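Local coordinates for protein-L-isoaspartate O-methyltransferase beta-aspartate methyltransferase (Plasmodium falciparum, PDB 2PBF) that probably methylates isoaspartyl residues in damaged proteins with S-adenosyl-L-methionine as methyl donor, a protein-repair reaction whose by-product, S-adenosyl-L-homocysteine, is bound here, at residues 82-87 / 110-115; 147-152 / 176-181; 165-170 / 188-193. All blocks are in the same frame, centred on the assembly; numbering follows the deposited sequence.

The three contacts belong to one Rossmann-like methyltransferase core. Contacts 1 and 3 are pairs of parallel strands whose centres lie about 12 Å apart, joined where strand 83-87 runs beside strand 163-168; Val87 O probably accepts a hydrogen bond from Gly169 N at 2.8 Å. Contact 2 packs on the face that carries Val87, Leu115, Val168 and Leu189. Leu115 CD2 of contact 1 meets Ile149 CD1 at 3.7 Å, and Leu179 CD1 reaches Val168 CG2 of contact 3 at the same distance. All three border S-adenosyl-L-homocysteine: Leu115 in contact 1, the adenine-binding turn at 147-150 in contact 2, and Gly169 and Ala170 in contact 3.

Contact 1: 82-87 / 110-115; sequences SRAIDV and SYVIGL
The Arg83 guanidinium and the Tyr111 ring lie close to parallel, their planes 16° apart, yet each meets the other obliquely. NH2 does the touching, 3.4 Å from Tyr111 CD2 and as near to CE2, while NE lies near Tyr111 CB and CD2. A bend in the arginine chain at chi3 (80°) turns the guanidinium back alongside its neighbour on the next strand. Phe163 makes a cation-pi contact with the same arginine, and NH1 is tied to the carbonyls of Leu160 and Leu162, so aromatic and polar partners both hold the charged group.

Beneath this pair, strands 83-87 and 111-115 run parallel with their directions 13° apart. Tyr111 N donates to Ser82 O and Ala84 N to Tyr111 O, both at 2.9 Å. The ladder continues through Ile113 N to Ala84 O, which is longer at 3.2 Å, then Asp86 N to Ile113 O and Leu115 N to Asp86 O.

Arg83, Ile85, Val87, Tyr111, Ile113 and Leu115 share one face of the sheet. Ile85 and Ile113 point the same way, side by side, with Ile85 CG1 3.6 Å from Ile113 CG2; Ile85 CD1 reaches on to Leu115 CD2 at 3.9 Å. The other face, with Ala84, Asp86 and Val112, is covered by helix 93-101, the connection in this beta-alpha-beta unit. There the buried Asp86 carboxylate is bonded through OD2 to Thr95 OG1 and through OD1 to His167 ND1.

The chemistry of the Arg83 face thus grades from a cation beside Tyr111 and in cation-pi contact with Phe163, through aliphatic packing, to Leu115 at the ligand end, where such sheets characteristically open into the nucleotide pocket; the helix 93-101 face carries the tethered carboxylate of Asp86.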
loop_
_atom_site.group_PDB
_atom_site.type_symbol
_atom_site.label_atom_id
_atom_site.label_comp_id
_atom_site.label_asym_id
_atom_site.label_seq_id
_atom_site.Cartn_x
_atom_site.Cartn_y
_atom_site.Cartn_z
ATOM N N SER A 82 14.500 4.518 -3.533
ATOM C CA SER A 82 14.183 3.744 -2.338
ATOM C C SER A 82 13.448 2.455 -2.625
ATOM O O SER A 82 13.123 2.156 -3.786
ATOM C CB SER A 82 13.406 4.601 -1.341
ATOM O OG SER A 82 14.323 5.353 -0.544
ATOM N N ARG A 83 13.203 1.689 -1.562
ATOM C CA ARG A 83 12.543 0.393 -1.632
ATOM C C ARG A 83 11.281 0.402 -0.759
ATOM O O ARG A 83 11.343 0.720 0.433
ATOM C CB ARG A 83 13.487 -0.716 -1.182
ATOM C CG ARG A 83 14.847 -0.693 -1.876
ATOM C CD ARG A 83 15.677 -1.912 -1.522
ATOM N NE ARG A 83 15.306 -3.115 -2.280
ATOM C CZ ARG A 83 14.945 -4.272 -1.735
ATOM N NH1 ARG A 83 14.881 -4.408 -0.403
ATOM N NH2 ARG A 83 14.638 -5.293 -2.517
ATOM N N ALA A 84 10.157 0.048 -1.372
ATOM C CA ALA A 84 8.829 0.011 -0.720
ATOM C C ALA A 84 8.199 -1.376 -0.882
ATOM O O ALA A 84 8.443 -2.079 -1.865
ATOM C CB ALA A 84 7.913 1.068 -1.333
ATOM N N ILE A 85 7.411 -1.783 0.108
ATOM C CA ILE A 85 6.654 -3.027 0.031
ATOM C C ILE A 85 5.216 -2.746 0.471
ATOM O O ILE A 85 4.980 -2.048 1.464
ATOM C CB ILE A 85 7.336 -4.217 0.817
ATOM C CG1 ILE A 85 6.484 -5.491 0.761
ATOM C CG2 ILE A 85 7.716 -3.819 2.275
ATOM C CD1 ILE A 85 7.252 -6.740 1.238
ATOM N N ASP A 86 4.275 -3.254 -0.315
ATOM C CA ASP A 86 2.853 -3.103 -0.040
ATOM C C ASP A 86 2.377 -4.469 0.370
ATOM O O ASP A 86 2.297 -5.399 -0.462
ATOM C CB ASP A 86 2.114 -2.616 -1.289
ATOM C CG ASP A 86 0.644 -2.348 -1.055
ATOM O OD1 ASP A 86 0.207 -2.223 0.101
ATOM O OD2 ASP A 86 -0.102 -2.234 -2.062
ATOM N N VAL A 87 2.082 -4.597 1.656
ATOM C CA VAL A 87 1.667 -5.866 2.206
ATOM C C VAL A 87 0.138 -5.950 2.179
ATOM O O VAL A 87 -0.532 -5.239 2.920
ATOM C CB VAL A 87 2.158 -6.040 3.671
ATOM C CG1 VAL A 87 1.644 -7.399 4.251
ATOM C CG2 VAL A 87 3.702 -5.939 3.752
ATOM N N SER A 110 15.017 2.403 -7.647
ATOM C CA SER A 110 13.688 2.324 -7.028
ATOM C C SER A 110 13.218 0.893 -7.091
ATOM O O SER A 110 13.445 0.197 -8.083
ATOM C CB SER A 110 12.694 3.193 -7.772
ATOM O OG SER A 110 12.903 4.552 -7.477
ATOM N N TYR A 111 12.588 0.434 -6.015
ATOM C CA TYR A 111 12.039 -0.883 -6.011
ATOM C C TYR A 111 10.671 -0.922 -5.301
ATOM O O TYR A 111 10.529 -0.428 -4.172
ATOM C CB TYR A 111 13.036 -1.811 -5.352
ATOM C CG TYR A 111 12.667 -3.256 -5.423
ATOM C CD1 TYR A 111 12.840 -3.985 -6.601
ATOM C CD2 TYR A 111 12.147 -3.901 -4.315
ATOM C CE1 TYR A 111 12.495 -5.346 -6.650
ATOM C CE2 TYR A 111 11.795 -5.232 -4.363
ATOM C CZ TYR A 111 11.971 -5.949 -5.527
ATOM O OH TYR A 111 11.637 -7.287 -5.539
ATOM N N VAL A 112 9.676 -1.521 -5.960
ATOM C CA VAL A 112 8.346 -1.685 -5.360
ATOM C C VAL A 112 7.839 -3.126 -5.487
ATOM O O VAL A 112 7.845 -3.708 -6.577
ATOM C CB VAL A 112 7.323 -0.696 -5.958
ATOM C CG1 VAL A 112 5.928 -0.838 -5.289
ATOM C CG2 VAL A 112 7.825 0.739 -5.820
ATOM N N ILE A 113 7.402 -3.700 -4.368
ATOM C CA ILE A 113 6.866 -5.064 -4.391
ATOM C C ILE A 113 5.512 -5.106 -3.676
ATOM O O ILE A 113 5.372 -4.519 -2.615
ATOM C CB ILE A 113 7.918 -6.140 -3.854
ATOM C CG1 ILE A 113 7.457 -7.566 -4.107
ATOM C CG2 ILE A 113 8.235 -5.990 -2.370
ATOM C CD1 ILE A 113 8.545 -8.631 -3.753
ATOM N N GLY A 114 4.514 -5.741 -4.299
ATOM C CA GLY A 114 3.244 -6.025 -3.639
ATOM C C GLY A 114 3.170 -7.492 -3.251
ATOM O O GLY A 114 3.459 -8.365 -4.056
ATOM N N LEU A 115 2.809 -7.772 -2.009
ATOM C CA LEU A 115 2.537 -9.151 -1.593
ATOM C C LEU A 115 1.050 -9.320 -1.349
ATOM O O LEU A 115 0.439 -8.523 -0.636
ATOM C CB LEU A 115 3.284 -9.484 -0.300
ATOM C CG LEU A 115 4.659 -10.156 -0.307
ATOM C CD1 LEU A 115 5.646 -9.599 -1.345
ATOM C CD2 LEU A 115 5.249 -10.074 1.101
#

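Contact 2: 147-152 / 176-181; sequences KNIYQV and PEILVD. With SAH (S-adenosyl-L-homocysteine), chain C.
Ile149 and Val152 meet Ile178 and Leu179 where the loop after strand 142-146, shaped by an Asx turn at Asn148, packs against the start of helix 177-182 in the Rossmann-like core. Leu179 CD2 rests against the CG1-CD1 bond of Ile149, 3.7 Å from both atoms. Ile178 has CG1 anti to its backbone N (chi1 179°), which extends CD1 toward the loop; there it abuts Val152 CB at 3.5 Å, the two side chains crossing at about a right angle. The two segments meet by packing, mostly of apolar groups, completed by Tyr150, whose phenol end slants past CB and CG of Pro176, the N-cap residue of the helix, with OH 3.5 Å from CG.

The same loop residues read the adenine of S-adenosyl-L-homocysteine. Ile149 N donates a nearly straight bond to N1 of the base (3.1 Å, 167° at the hydrogen). The exocyclic N6 of the ligand donates to Asn148 OD1 at 2.8 Å by a more bent bond. Together the two bonds recognise the donor and acceptor along one adenine edge. Ile149 CG2 also touches N1 and N6, so one residue serves both base and helix.

Further out, Lys225 O accepts from Asn148 ND2, which fixes the rotation of the amide, and Leu179 is backed by strand 187-195 through Leu189. Lys147 NZ and Asp181 OD2 make salt bridges to Glu156 and Lys157. The turn itself closes when Tyr150 N donates to Asn148 OD1 at 2.8 Å, from 27° off the carbonyl plane, so this oxygen is gripped by two N-H groups.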
loop_
_atom_site.group_PDB
_atom_site.type_symbol
_atom_site.label_atom_id
_atom_site.label_comp_id
_atom_site.label_asym_id
_atom_site.label_seq_id
_atom_site.Cartn_x
_atom_site.Cartn_y
_atom_site.Cartn_z
ATOM N N LYS A 147 1.825 -14.244 -2.098
ATOM C CA LYS A 147 2.565 -14.551 -0.880
ATOM C C LYS A 147 1.864 -14.054 0.374
ATOM O O LYS A 147 1.374 -12.932 0.429
ATOM C CB LYS A 147 3.966 -13.916 -0.941
ATOM C CG LYS A 147 4.889 -14.242 0.243
ATOM C CD LYS A 147 5.840 -15.355 -0.164
ATOM C CE LYS A 147 6.157 -16.296 0.973
ATOM N NZ LYS A 147 7.233 -17.241 0.532
ATOM N N ASN A 148 1.865 -14.897 1.395
ATOM C CA ASN A 148 1.468 -14.503 2.726
ATOM C C ASN A 148 2.700 -14.031 3.482
ATOM O O ASN A 148 3.714 -14.725 3.518
ATOM C CB ASN A 148 0.841 -15.687 3.465
ATOM C CG ASN A 148 0.255 -15.297 4.799
ATOM O OD1 ASN A 148 0.814 -14.476 5.542
ATOM N ND2 ASN A 148 -0.897 -15.875 5.109
ATOM N N ILE A 149 2.595 -12.856 4.098
ATOM C CA ILE A 149 3.722 -12.215 4.765
ATOM C C ILE A 149 4.251 -13.069 5.926
ATOM O O ILE A 149 5.425 -12.968 6.311
ATOM C CB ILE A 149 3.337 -10.782 5.229
ATOM C CG1 ILE A 149 4.551 -10.026 5.783
ATOM C CG2 ILE A 149 2.193 -10.809 6.261
ATOM C CD1 ILE A 149 5.671 -9.791 4.791
ATOM N N TYR A 150 3.366 -13.908 6.470
ATOM C CA TYR A 150 3.652 -14.758 7.629
ATOM C C TYR A 150 4.335 -16.065 7.217
ATOM O O TYR A 150 4.690 -16.882 8.063
ATOM C CB TYR A 150 2.354 -15.083 8.387
ATOM C CG TYR A 150 1.794 -13.957 9.239
ATOM C CD1 TYR A 150 2.460 -13.518 10.377
ATOM C CD2 TYR A 150 0.578 -13.360 8.916
ATOM C CE1 TYR A 150 1.948 -12.482 11.167
ATOM C CE2 TYR A 150 0.043 -12.343 9.694
ATOM C CZ TYR A 150 0.726 -11.910 10.819
ATOM O OH TYR A 150 0.189 -10.909 11.588
ATOM N N GLN A 151 4.488 -16.265 5.912
ATOM C CA GLN A 151 5.116 -17.478 5.388
ATOM C C GLN A 151 6.420 -17.170 4.663
ATOM O O GLN A 151 6.790 -17.847 3.717
ATOM C CB GLN A 151 4.145 -18.224 4.488
ATOM C CG GLN A 151 2.894 -18.651 5.225
ATOM C CD GLN A 151 2.051 -19.607 4.418
ATOM O OE1 GLN A 151 2.112 -20.830 4.618
ATOM N NE2 GLN A 151 1.263 -19.065 3.486
ATOM N N VAL A 152 7.119 -16.153 5.151
ATOM C CA VAL A 152 8.369 -15.697 4.571
ATOM C C VAL A 152 9.504 -16.177 5.477
ATOM O O VAL A 152 9.747 -15.607 6.548
ATOM C CB VAL A 152 8.374 -14.147 4.365
ATOM C CG1 VAL A 152 9.750 -13.624 3.973
ATOM C CG2 VAL A 152 7.340 -13.733 3.311
ATOM N N PRO A 176 3.750 -7.728 13.403
ATOM C CA PRO A 176 4.551 -8.880 13.016
ATOM C C PRO A 176 6.031 -8.509 12.992
ATOM O O PRO A 176 6.408 -7.491 12.427
ATOM C CB PRO A 176 4.023 -9.232 11.619
ATOM C CG PRO A 176 2.720 -8.441 11.474
ATOM C CD PRO A 176 2.973 -7.206 12.264
ATOM N N GLU A 177 6.849 -9.325 13.640
ATOM C CA GLU A 177 8.273 -9.021 13.829
ATOM C C GLU A 177 9.073 -9.016 12.514
ATOM O O GLU A 177 10.013 -8.231 12.363
ATOM C CB GLU A 177 8.869 -9.968 14.885
ATOM C CG GLU A 177 10.211 -9.547 15.482
ATOM C CD GLU A 177 10.265 -8.086 15.944
ATOM O OE1 GLU A 177 9.204 -7.505 16.286
ATOM O OE2 GLU A 177 11.388 -7.520 15.955
ATOM N N ILE A 178 8.683 -9.867 11.565
ATOM C CA ILE A 178 9.202 -9.787 10.191
ATOM C C ILE A 178 9.133 -8.376 9.598
ATOM O O ILE A 178 10.112 -7.893 9.010
ATOM C CB ILE A 178 8.517 -10.783 9.212
ATOM C CG1 ILE A 178 9.107 -10.591 7.820
ATOM C CG2 ILE A 178 6.986 -10.623 9.187
ATOM C CD1 ILE A 178 8.908 -11.744 6.896
ATOM N N LEU A 179 7.984 -7.717 9.742
ATOM C CA LEU A 179 7.843 -6.374 9.201
ATOM C C LEU A 179 8.830 -5.448 9.895
ATOM O O LEU A 179 9.436 -4.599 9.251
ATOM C CB LEU A 179 6.385 -5.879 9.234
ATOM C CG LEU A 179 5.393 -6.728 8.405
ATOM C CD1 LEU A 179 3.957 -6.319 8.584
ATOM C CD2 LEU A 179 5.727 -6.736 6.935
ATOM N N VAL A 180 9.039 -5.652 11.197
ATOM C CA VAL A 180 10.086 -4.917 11.930
ATOM C C VAL A 180 11.486 -5.224 11.387
ATOM O O VAL A 180 12.348 -4.344 11.328
ATOM C CB VAL A 180 10.009 -5.164 13.477
ATOM C CG1 VAL A 180 11.286 -4.708 14.198
ATOM C CG2 VAL A 180 8.810 -4.469 14.050
ATOM N N ASP A 181 11.719 -6.469 11.001
ATOM C CA ASP A 181 13.037 -6.845 10.465
ATOM C C ASP A 181 13.256 -6.414 9.027
ATOM O O ASP A 181 14.388 -6.264 8.587
ATOM C CB ASP A 181 13.260 -8.355 10.607
ATOM C CG ASP A 181 13.388 -8.784 12.062
ATOM O OD1 ASP A 181 13.606 -7.905 12.931
ATOM O OD2 ASP A 181 13.253 -9.985 12.327
HETATM N N SAH C . -4.278 -2.010 -0.453
HETATM C CA SAH C . -5.393 -2.919 -0.825
HETATM C CB SAH C . -6.047 -3.436 0.431
HETATM C CG SAH C . -6.841 -4.689 0.088
HETATM S SD SAH C . -7.641 -5.380 1.538
HETATM C C SAH C . -6.426 -2.268 -1.750
HETATM O O SAH C . -6.828 -1.132 -1.490
HETATM O OXT SAH C . -6.863 -2.868 -2.766
HETATM C "C5'" SAH C . -6.176 -6.178 2.241
HETATM C "C4'" SAH C . -5.549 -7.291 1.401
HETATM O "O4'" SAH C . -4.658 -7.976 2.236
HETATM C "C3'" SAH C . -6.489 -8.345 0.833
HETATM O "O3'" SAH C . -6.368 -8.358 -0.580
HETATM C "C2'" SAH C . -6.030 -9.651 1.464
HETATM O "O2'" SAH C . -6.127 -10.741 0.575
HETATM C "C1'" SAH C . -4.591 -9.327 1.808
HETATM N N9 SAH C . -4.000 -10.104 2.920
HETATM C C8 SAH C . -4.636 -10.488 4.065
HETATM N N7 SAH C . -3.738 -11.130 4.847
HETATM C C5 SAH C . -2.545 -11.188 4.214
HETATM C C6 SAH C . -1.311 -11.754 4.552
HETATM N N6 SAH C . -1.109 -12.401 5.693
HETATM N N1 SAH C . -0.251 -11.617 3.692
HETATM C C2 SAH C . -0.420 -10.955 2.491
HETATM N N3 SAH C . -1.645 -10.423 2.177
HETATM C C4 SAH C . -2.698 -10.531 3.015
#

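Contact 3: 165-170 / 188-193; sequences AIHVGA and KLIIPI. With SAH (S-adenosyl-L-homocysteine), chain C.
Lys188 meets the neighbouring strand through its carbonyl, which accepts from Ile166 N at 2.9 Å, while its side chain leads off toward Glu203 in a long, weak ion pair. Leu189 follows on the opposite face. With CG anti to the backbone N (chi1 -155°), its CD2 is brought against two side chains of strand 165-168: it lies 3.8 Å from Ile166 CG2 and, tighter than usual for two carbons, 3.5 Å from Val168 CG2.

Ile190 bonds at both its N and its O: N donates to Ile166 O at 2.9 Å, and O accepts from Val168 N at 3.0 Å, the less straight of the two with 147° at the hydrogen. Its side chain shares a face with Ala165 and His167, which helix 64-74 covers; CG2 comes obliquely to the imidazole, whose ND1 is bonded to Asp86; the amino nitrogen of the ligand lies farther off, near the ring plane. Ile191 leans on Val168 through CB.

At Pro192 the pairing ends. Having no N-H, it sets CD against Val168 O and Ala170 O, 3.4 Å from each, and Ala170 O is buried here without a hydrogen-bond partner. The two strands diverge as the first enters the turn at Gly169, whose O lies 3.2 Å from C5' of the bound S-adenosyl-L-homocysteine, with Ala170 CB close to O4'.

This is the parallel part of the mixed sheet of a class I methyltransferase passing into its ligand-binding turn. Regular bonding gives way to a proline, which supplies carbon in place of a donor just where the neighbouring backbone turns to line the pocket.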
loop_
_atom_site.group_PDB
_atom_site.type_symbol
_atom_site.label_atom_id
_atom_site.label_comp_id
_atom_site.label_asym_id
_atom_site.label_seq_id
_atom_site.Cartn_x
_atom_site.Cartn_y
_atom_site.Cartn_z
ATOM N N ALA A 165 9.934 2.022 3.027
ATOM C CA ALA A 165 8.495 2.200 3.239
ATOM C C ALA A 165 7.785 0.866 3.218
ATOM O O ALA A 165 7.947 0.077 2.269
ATOM C CB ALA A 165 7.917 3.122 2.197
ATOM N N ILE A 166 7.026 0.597 4.287
ATOM C CA ILE A 166 6.220 -0.615 4.378
ATOM C C ILE A 166 4.772 -0.247 4.636
ATOM O O ILE A 166 4.445 0.369 5.636
ATOM C CB ILE A 166 6.711 -1.616 5.487
ATOM C CG1 ILE A 166 8.233 -1.845 5.371
ATOM C CG2 ILE A 166 5.878 -2.934 5.410
ATOM C CD1 ILE A 166 8.810 -2.937 6.282
ATOM N N HIS A 167 3.903 -0.610 3.720
ATOM C CA HIS A 167 2.504 -0.348 3.914
ATOM C C HIS A 167 1.821 -1.676 4.100
ATOM O O HIS A 167 2.065 -2.629 3.366
ATOM C CB HIS A 167 1.916 0.407 2.737
ATOM C CG HIS A 167 0.436 0.545 2.818
ATOM N ND1 HIS A 167 -0.424 -0.342 2.210
ATOM C CD2 HIS A 167 -0.340 1.431 3.483
ATOM C CE1 HIS A 167 -1.667 -0.002 2.487
ATOM N NE2 HIS A 167 -1.642 1.076 3.248
ATOM N N VAL A 168 0.975 -1.754 5.113
ATOM C CA VAL A 168 0.260 -2.974 5.336
ATOM C C VAL A 168 -1.223 -2.616 5.286
ATOM O O VAL A 168 -1.690 -1.828 6.092
ATOM C CB VAL A 168 0.647 -3.593 6.694
ATOM C CG1 VAL A 168 0.144 -4.991 6.781
ATOM C CG2 VAL A 168 2.185 -3.539 6.908
ATOM N N GLY A 169 -1.947 -3.222 4.343
ATOM C CA GLY A 169 -3.329 -2.825 4.076
ATOM C C GLY A 169 -4.361 -3.741 4.732
ATOM O O GLY A 169 -5.504 -3.782 4.295
ATOM N N ALA A 170 -3.938 -4.446 5.791
ATOM C CA ALA A 170 -4.770 -5.369 6.520
ATOM C C ALA A 170 -4.332 -5.337 7.973
ATOM O O ALA A 170 -3.162 -5.079 8.280
ATOM C CB ALA A 170 -4.684 -6.788 5.931
ATOM N N LYS A 188 9.727 4.043 7.390
ATOM C CA LYS A 188 8.405 4.038 8.037
ATOM C C LYS A 188 7.529 2.843 7.651
ATOM O O LYS A 188 7.477 2.449 6.478
ATOM C CB LYS A 188 7.657 5.346 7.761
ATOM C CG LYS A 188 8.006 6.428 8.762
ATOM C CD LYS A 188 7.809 7.823 8.250
ATOM C CE LYS A 188 8.250 8.794 9.355
ATOM N NZ LYS A 188 7.816 10.185 9.071
ATOM N N LEU A 189 6.835 2.295 8.650
ATOM C CA LEU A 189 5.877 1.193 8.495
ATOM C C LEU A 189 4.543 1.721 8.996
ATOM O O LEU A 189 4.454 2.238 10.115
ATOM C CB LEU A 189 6.280 0.008 9.375
ATOM C CG LEU A 189 5.978 -1.498 9.232
ATOM C CD1 LEU A 189 6.370 -2.176 10.574
ATOM C CD2 LEU A 189 4.564 -1.906 8.841
ATOM N N ILE A 190 3.536 1.614 8.148
ATOM C CA ILE A 190 2.151 1.987 8.439
ATOM C C ILE A 190 1.337 0.702 8.517
ATOM O O ILE A 190 1.285 -0.066 7.570
ATOM C CB ILE A 190 1.582 2.903 7.311
ATOM C CG1 ILE A 190 2.273 4.268 7.309
ATOM C CG2 ILE A 190 0.033 3.019 7.374
ATOM C CD1 ILE A 190 2.056 5.077 8.573
ATOM N N ILE A 191 0.710 0.462 9.659
ATOM C CA ILE A 191 0.042 -0.805 9.868
ATOM C C ILE A 191 -1.101 -0.693 10.876
ATOM O O ILE A 191 -0.938 -0.067 11.911
ATOM C CB ILE A 191 1.074 -1.905 10.325
ATOM C CG1 ILE A 191 0.372 -3.218 10.653
ATOM C CG2 ILE A 191 1.973 -1.391 11.484
ATOM C CD1 ILE A 191 1.337 -4.389 10.878
ATOM N N PRO A 192 -2.272 -1.288 10.562
ATOM C CA PRO A 192 -3.300 -1.370 11.617
ATOM C C PRO A 192 -3.014 -2.542 12.560
ATOM O O PRO A 192 -2.743 -3.638 12.097
ATOM C CB PRO A 192 -4.596 -1.608 10.832
ATOM C CG PRO A 192 -4.204 -1.434 9.331
ATOM C CD PRO A 192 -2.763 -1.861 9.295
ATOM N N ILE A 193 -3.069 -2.301 13.868
ATOM C CA ILE A 193 -2.931 -3.381 14.867
ATOM C C ILE A 193 -4.167 -3.408 15.792
ATOM O O ILE A 193 -4.568 -2.362 16.311
ATOM C CB ILE A 193 -1.590 -3.272 15.649
ATOM C CG1 ILE A 193 -0.392 -3.309 14.670
ATOM C CG2 ILE A 193 -1.454 -4.400 16.720
ATOM C CD1 ILE A 193 0.853 -2.631 15.156
HETATM N N SAH C . -4.278 -2.010 -0.453
HETATM C CA SAH C . -5.393 -2.919 -0.825
HETATM C CB SAH C . -6.047 -3.436 0.431
HETATM C CG SAH C . -6.841 -4.689 0.088
HETATM S SD SAH C . -7.641 -5.380 1.538
HETATM C C SAH C . -6.426 -2.268 -1.750
HETATM O O SAH C . -6.828 -1.132 -1.490
HETATM O OXT SAH C . -6.863 -2.868 -2.766
HETATM C "C5'" SAH C . -6.176 -6.178 2.241
HETATM C "C4'" SAH C . -5.549 -7.291 1.401
HETATM O "O4'" SAH C . -4.658 -7.976 2.236
HETATM C "C3'" SAH C . -6.489 -8.345 0.833
HETATM O "O3'" SAH C . -6.368 -8.358 -0.580
HETATM C "C2'" SAH C . -6.030 -9.651 1.464
HETATM O "O2'" SAH C . -6.127 -10.741 0.575
HETATM C "C1'" SAH C . -4.591 -9.327 1.808
HETATM N N9 SAH C . -4.000 -10.104 2.920
HETATM C C8 SAH C . -4.636 -10.488 4.065
HETATM N N7 SAH C . -3.738 -11.130 4.847
HETATM C C5 SAH C . -2.545 -11.188 4.214
HETATM C C6 SAH C . -1.311 -11.754 4.552
HETATM N N6 SAH C . -1.109 -12.401 5.693
HETATM N N1 SAH C . -0.251 -11.617 3.692
HETATM C C2 SAH C . -0.420 -10.955 2.491
HETATM N N3 SAH C . -1.645 -10.423 2.177
HETATM C C4 SAH C . -2.698 -10.531 3.015
#